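Local coordinates for protein triosephosphate isomerase (Toxoplasma gondii, PDB 5UPR) that probably interconverts D-glyceraldehyde 3-phosphate and dihydroxyacetone phosphate, a step of glycolysis and gluconeogenesis, as a homodimeric TIM-barrel isomerase, at residues I176-V181 and Q196-D201; S225-N230 and T251-S256. All coordinates share one frame; numbering follows the deposited sequence.

Contact 1. Residues I176-V181 and Q196-D201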
loop_
_atom_site.group_PDB
_atom_site.type_symbol
_atom_site.label_atom_id
_atom_site.label_comp_id
_atom_site.label_asym_id
_atom_site.label_seq_id
_atom_site.Cartn_x
_atom_site.Cartn_y
_atom_site.Cartn_z
ATOM N N ILE A 176 -19.481 7.550 5.702
ATOM C CA ILE A 176 -18.600 8.660 6.064
ATOM C C ILE A 176 -18.101 8.427 7.508
ATOM O O ILE A 176 -18.917 8.175 8.425
ATOM C CB ILE A 176 -19.355 9.997 5.999
ATOM C CG1 ILE A 176 -19.723 10.277 4.536
ATOM C CG2 ILE A 176 -18.465 11.167 6.564
ATOM C CD1 ILE A 176 -20.444 11.575 4.299
ATOM N N ALA A 177 -16.787 8.469 7.705
ATOM C CA ALA A 177 -16.205 8.364 9.034
ATOM C C ALA A 177 -15.711 9.741 9.452
ATOM O O ALA A 177 -14.826 10.295 8.821
ATOM C CB ALA A 177 -15.062 7.375 9.074
ATOM N N TYR A 178 -16.337 10.284 10.487
ATOM C CA TYR A 178 -15.960 11.586 11.008
ATOM C C TYR A 178 -14.979 11.291 12.113
ATOM O O TYR A 178 -15.390 10.742 13.160
ATOM C CB TYR A 178 -17.163 12.381 11.524
ATOM C CG TYR A 178 -16.716 13.590 12.312
ATOM C CD1 TYR A 178 -15.898 14.529 11.739
ATOM C CD2 TYR A 178 -17.076 13.757 13.642
ATOM C CE1 TYR A 178 -15.390 15.591 12.485
ATOM C CE2 TYR A 178 -16.585 14.820 14.395
ATOM C CZ TYR A 178 -15.740 15.746 13.807
ATOM O OH TYR A 178 -15.222 16.806 14.496
ATOM N N GLU A 179 -13.693 11.624 11.893
ATOM C CA GLU A 179 -12.671 11.457 12.909
ATOM C C GLU A 179 -11.952 12.772 13.123
ATOM O O GLU A 179 -11.099 13.091 12.334
ATOM C CB GLU A 179 -11.618 10.365 12.599
ATOM C CG GLU A 179 -12.183 9.035 12.188
ATOM C CD GLU A 179 -11.065 7.926 12.193
ATOM O OE1 GLU A 179 -11.055 7.124 13.139
ATOM O OE2 GLU A 179 -10.171 7.828 11.277
ATOM N N PRO A 180 -12.325 13.542 14.151
ATOM C CA PRO A 180 -11.546 14.724 14.374
ATOM C C PRO A 180 -10.077 14.373 14.609
ATOM O O PRO A 180 -9.742 13.427 15.356
ATOM C CB PRO A 180 -12.171 15.391 15.637
ATOM C CG PRO A 180 -13.154 14.397 16.220
ATOM C CD PRO A 180 -13.294 13.252 15.239
ATOM N N VAL A 181 -9.179 15.133 13.970
ATOM C CA VAL A 181 -7.778 14.773 14.028
ATOM C C VAL A 181 -7.270 14.794 15.473
ATOM O O VAL A 181 -6.466 13.943 15.861
ATOM C CB VAL A 181 -6.898 15.616 13.080
ATOM C CG1 VAL A 181 -5.431 15.089 13.083
ATOM C CG2 VAL A 181 -7.431 15.489 11.668
ATOM N N GLN A 196 -22.696 14.320 17.958
ATOM C CA GLN A 196 -24.020 14.417 17.380
ATOM C C GLN A 196 -24.193 15.693 16.562
ATOM O O GLN A 196 -24.712 15.628 15.451
ATOM C CB GLN A 196 -25.101 14.351 18.489
ATOM C CG GLN A 196 -26.492 14.782 18.044
ATOM C CD GLN A 196 -27.061 13.959 16.896
ATOM O OE1 GLN A 196 -26.712 12.785 16.700
ATOM N NE2 GLN A 196 -27.976 14.597 16.126
ATOM N N GLU A 197 -23.734 16.828 17.107
ATOM C CA GLU A 197 -23.820 18.119 16.409
ATOM C C GLU A 197 -23.106 18.068 15.022
ATOM O O GLU A 197 -23.644 18.497 13.981
ATOM C CB GLU A 197 -23.210 19.238 17.249
ATOM C CG GLU A 197 -23.576 20.619 16.695
ATOM C CD GLU A 197 -22.848 21.813 17.315
ATOM O OE1 GLU A 197 -21.608 21.878 17.391
ATOM O OE2 GLU A 197 -23.533 22.740 17.726
ATOM N N THR A 198 -21.881 17.556 15.041
ATOM C CA THR A 198 -21.073 17.569 13.824
ATOM C C THR A 198 -21.611 16.554 12.820
ATOM O O THR A 198 -21.588 16.813 11.616
ATOM C CB THR A 198 -19.604 17.252 14.105
ATOM O OG1 THR A 198 -19.113 18.085 15.133
ATOM C CG2 THR A 198 -18.757 17.486 12.859
ATOM N N HIS A 199 -22.073 15.402 13.301
ATOM C CA HIS A 199 -22.637 14.421 12.404
ATOM C C HIS A 199 -23.912 14.985 11.724
ATOM O O HIS A 199 -24.144 14.743 10.552
ATOM C CB HIS A 199 -22.998 13.139 13.085
ATOM C CG HIS A 199 -21.842 12.224 13.353
ATOM N ND1 HIS A 199 -21.930 10.875 13.157
ATOM C CD2 HIS A 199 -20.602 12.457 13.841
ATOM C CE1 HIS A 199 -20.783 10.304 13.486
ATOM N NE2 HIS A 199 -19.967 11.234 13.936
ATOM N N ARG A 200 -24.702 15.730 12.443
ATOM C CA ARG A 200 -25.875 16.372 11.855
ATOM C C ARG A 200 -25.485 17.437 10.803
ATOM O O ARG A 200 -26.150 17.544 9.815
ATOM C CB ARG A 200 -26.776 16.941 12.950
ATOM C CG ARG A 200 -28.106 17.557 12.469
ATOM C CD ARG A 200 -28.845 16.620 11.563
ATOM N NE ARG A 200 -30.254 16.565 11.934
ATOM C CZ ARG A 200 -31.018 15.468 11.850
ATOM N NH1 ARG A 200 -30.560 14.292 11.334
ATOM N NH2 ARG A 200 -32.302 15.522 12.256
ATOM N N ASP A 201 -24.409 18.206 11.021
ATOM C CA ASP A 201 -23.866 19.095 10.029
ATOM C C ASP A 201 -23.423 18.342 8.765
ATOM O O ASP A 201 -23.633 18.819 7.681
ATOM C CB ASP A 201 -22.632 19.846 10.552
ATOM C CG ASP A 201 -22.938 20.923 11.580
ATOM O OD1 ASP A 201 -24.109 21.377 11.671
ATOM O OD2 ASP A 201 -21.940 21.356 12.208
#

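Contact 2. Residues S225-N230 and T251-S256. With SO4 (sulfate ion), chain E.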
loop_
_atom_site.group_PDB
_atom_site.type_symbol
_atom_site.label_atom_id
_atom_site.label_comp_id
_atom_site.label_asym_id
_atom_site.label_seq_id
_atom_site.Cartn_x
_atom_site.Cartn_y
_atom_site.Cartn_z
ATOM N N SER A 225 -10.409 7.744 19.430
ATOM C CA SER A 225 -10.392 7.324 20.792
ATOM C C SER A 225 -11.719 6.670 21.234
ATOM O O SER A 225 -12.205 6.904 22.363
ATOM C CB SER A 225 -9.995 8.489 21.724
ATOM O OG SER A 225 -8.657 8.893 21.463
ATOM N N VAL A 226 -12.262 5.810 20.384
ATOM C CA VAL A 226 -13.480 5.074 20.728
ATOM C C VAL A 226 -13.080 3.882 21.576
ATOM O O VAL A 226 -12.082 3.199 21.286
ATOM C CB VAL A 226 -14.241 4.563 19.465
ATOM C CG1 VAL A 226 -15.466 3.745 19.843
ATOM C CG2 VAL A 226 -14.668 5.740 18.602
ATOM N N LYS A 227 -13.846 3.668 22.662
ATOM C CA LYS A 227 -13.643 2.533 23.561
ATOM C C LYS A 227 -14.988 1.916 23.922
ATOM O O LYS A 227 -16.034 2.587 23.848
ATOM C CB LYS A 227 -12.933 3.007 24.850
ATOM C CG LYS A 227 -11.569 3.653 24.625
ATOM C CD LYS A 227 -10.785 3.984 25.905
ATOM C CE LYS A 227 -11.355 5.194 26.649
ATOM N NZ LYS A 227 -10.565 5.540 27.885
ATOM N N GLY A 228 -14.953 0.665 24.368
ATOM C CA GLY A 228 -16.168 0.002 24.903
ATOM C C GLY A 228 -16.862 0.855 25.958
ATOM O O GLY A 228 -18.052 0.964 25.965
ATOM N N SER A 229 -16.078 1.524 26.794
ATOM C CA SER A 229 -16.566 2.295 27.932
ATOM C C SER A 229 -17.166 3.673 27.554
ATOM O O SER A 229 -17.873 4.261 28.368
ATOM C CB SER A 229 -15.414 2.464 28.942
ATOM O OG SER A 229 -14.388 3.292 28.385
ATOM N N ASN A 230 -16.899 4.189 26.349
ATOM C CA ASN A 230 -17.514 5.458 25.880
ATOM C C ASN A 230 -18.535 5.340 24.708
ATOM O O ASN A 230 -19.207 6.335 24.349
ATOM C CB ASN A 230 -16.456 6.551 25.602
ATOM C CG ASN A 230 -15.514 6.218 24.452
ATOM O OD1 ASN A 230 -15.914 5.607 23.458
ATOM N ND2 ASN A 230 -14.215 6.612 24.600
ATOM N N THR A 251 -8.094 -5.618 20.057
ATOM C CA THR A 251 -8.376 -6.334 21.330
ATOM C C THR A 251 -9.824 -6.756 21.408
ATOM O O THR A 251 -10.639 -6.377 20.580
ATOM C CB THR A 251 -8.089 -5.427 22.556
ATOM O OG1 THR A 251 -9.117 -4.425 22.681
ATOM C CG2 THR A 251 -6.723 -4.723 22.391
ATOM N N GLY A 252 -10.138 -7.449 22.477
ATOM C CA GLY A 252 -11.498 -7.844 22.877
ATOM C C GLY A 252 -12.458 -6.680 23.054
ATOM O O GLY A 252 -13.651 -6.874 22.952
ATOM N N ASP A 253 -11.946 -5.472 23.282
ATOM C CA ASP A 253 -12.762 -4.270 23.424
ATOM C C ASP A 253 -13.573 -4.013 22.162
ATOM O O ASP A 253 -14.647 -3.430 22.223
ATOM C CB ASP A 253 -11.887 -3.065 23.815
ATOM C CG ASP A 253 -12.731 -1.856 24.329
ATOM O OD1 ASP A 253 -13.622 -2.088 25.161
ATOM O OD2 ASP A 253 -12.503 -0.697 23.985
ATOM N N PHE A 254 -13.082 -4.466 21.005
ATOM C CA PHE A 254 -13.785 -4.307 19.739
ATOM C C PHE A 254 -15.160 -4.917 19.804
ATOM O O PHE A 254 -16.104 -4.323 19.293
ATOM C CB PHE A 254 -12.985 -4.945 18.590
ATOM C CG PHE A 254 -13.525 -4.649 17.223
ATOM C CD1 PHE A 254 -13.575 -3.336 16.739
ATOM C CD2 PHE A 254 -13.873 -5.687 16.373
ATOM C CE1 PHE A 254 -13.993 -3.070 15.462
ATOM C CE2 PHE A 254 -14.319 -5.437 15.115
ATOM C CZ PHE A 254 -14.381 -4.125 14.631
ATOM N N VAL A 255 -15.276 -6.086 20.429
ATOM C CA VAL A 255 -16.585 -6.754 20.525
ATOM C C VAL A 255 -17.560 -5.934 21.416
ATOM O O VAL A 255 -18.758 -5.871 21.112
ATOM C CB VAL A 255 -16.424 -8.205 21.021
ATOM C CG1 VAL A 255 -17.778 -8.887 21.233
ATOM C CG2 VAL A 255 -15.609 -9.020 20.037
ATOM N N SER A 256 -17.070 -5.324 22.486
ATOM C CA SER A 256 -17.914 -4.401 23.274
ATOM C C SER A 256 -18.404 -3.212 22.458
ATOM O O SER A 256 -19.506 -2.752 22.684
ATOM C CB SER A 256 -17.211 -3.837 24.496
ATOM O OG SER A 256 -16.489 -4.839 25.172
HETATM S S SO4 E . -7.843 5.455 18.408
HETATM O O1 SO4 E . -6.715 4.629 18.034
HETATM O O2 SO4 E . -8.555 5.006 19.608
HETATM O O3 SO4 E . -8.774 5.272 17.279
HETATM O O4 SO4 E . -7.633 6.918 18.428
HETATM O O HOH W 1 -13.473 -0.050 27.315
#

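Contact 1. Residues I176-V181 and Q196-D201
Tyr178 meets Thr198 and His199 where a strand of the TIM barrel, 174-178, faces the helix that follows it in the barrel, 192-209. Along 176-181, Ile176 turns its branched side chain into the same layer between strand and helix, while the small methyl of Ala177 points the other way. Tyr178 comes next and carries the contact. With CG anti to the backbone N (chi1 168°), its ring reaches out toward the helix, and CG2 of Thr198 sits over one face, 3.8 Å from the ring centroid and 18° off the normal, a CH-pi contact. Pro180, two residues on, lays its CD against the opposite face, so the ring is held between a methyl and a proline. A tyrosine suits this place because the ring fills the apolar layer while the hydroxyl is hydrogen-bonded to Glu140 and to Arg145. Thr198 is equally two-sided: its methyl serves the ring, and its OG1 is hydrogen-bonded to Leu194 O and to the same Arg145. The imidazole of His199 stands rim to rim with the phenol, planes at 88° and centroids 5.8 Å apart. His199 ND1 is hydrogen-bonded to Asp239 O, whereas the buried His199 NE2 finds no polar partner and lies 3.9 Å from Tyr178 CB.

Contact 2. Residues S225-N230 and T251-S256
Asp253 has CG anti to its backbone N (chi1 -165°), which carries the carboxylate across from near the beginning of helix 253-260 to the backbone of Gly228, near the beginning of helix 228-234. There Gly228 N donates to Asp253 OD2 over 2.8 Å in a nearly straight bond (170°), arriving on the syn side of the oxygen but tilted out of the carboxylate plane. The other oxygen, OD1, takes a bond from a water that also receives a weak one from Ser229 N, giving a second, indirect link to segment 225-230. Glycine suits position 228: its bare CA lies 3.3 Å from Asp253 OD1 and 4.0 Å from Ser256 CB, a close approach on both counts. Within 225-230, Asn230 folds back over its own turn, accepting from Lys227 N at Asn230 OD1 (2.9 Å) and giving ND2 to Ser225 O (3.0 Å). Thr251 OG1 likewise accepts from Asp253 N, a capping bond at the entry to its helix. Ser225 N also holds a sulfate, probably from the crystallisation liquor, together with Gly185 N and Gly247 N; such a ring of backbone N-H groups is consistent with the phosphate-binding site of this family. The N-H of Gly228, with the water donating to OD1, would probably favour the anionic form of Asp253.

How the contacts relate
Contact 1 closes before contact 2 opens along the chain, and their centres lie 19 Å apart, with nearest atoms about 6 Å from each other and no touch. Both belong to the TIM-barrel domain, the isomerase part of a longer protein. Contact 1 is buried and packs strand 174-178 on helix 192-209, whereas contact 2, at the surface, joins segments near the beginnings of helices 228-234 and 253-260, which follow strands 220-222 and 242-245. Strand 220-222 neighbours strand 174-178 in the sheet and leads into segment 225-230, so it links the two contacts; His199 touches its Tyr222. Ser225 places contact 2 beside the bound sulfate.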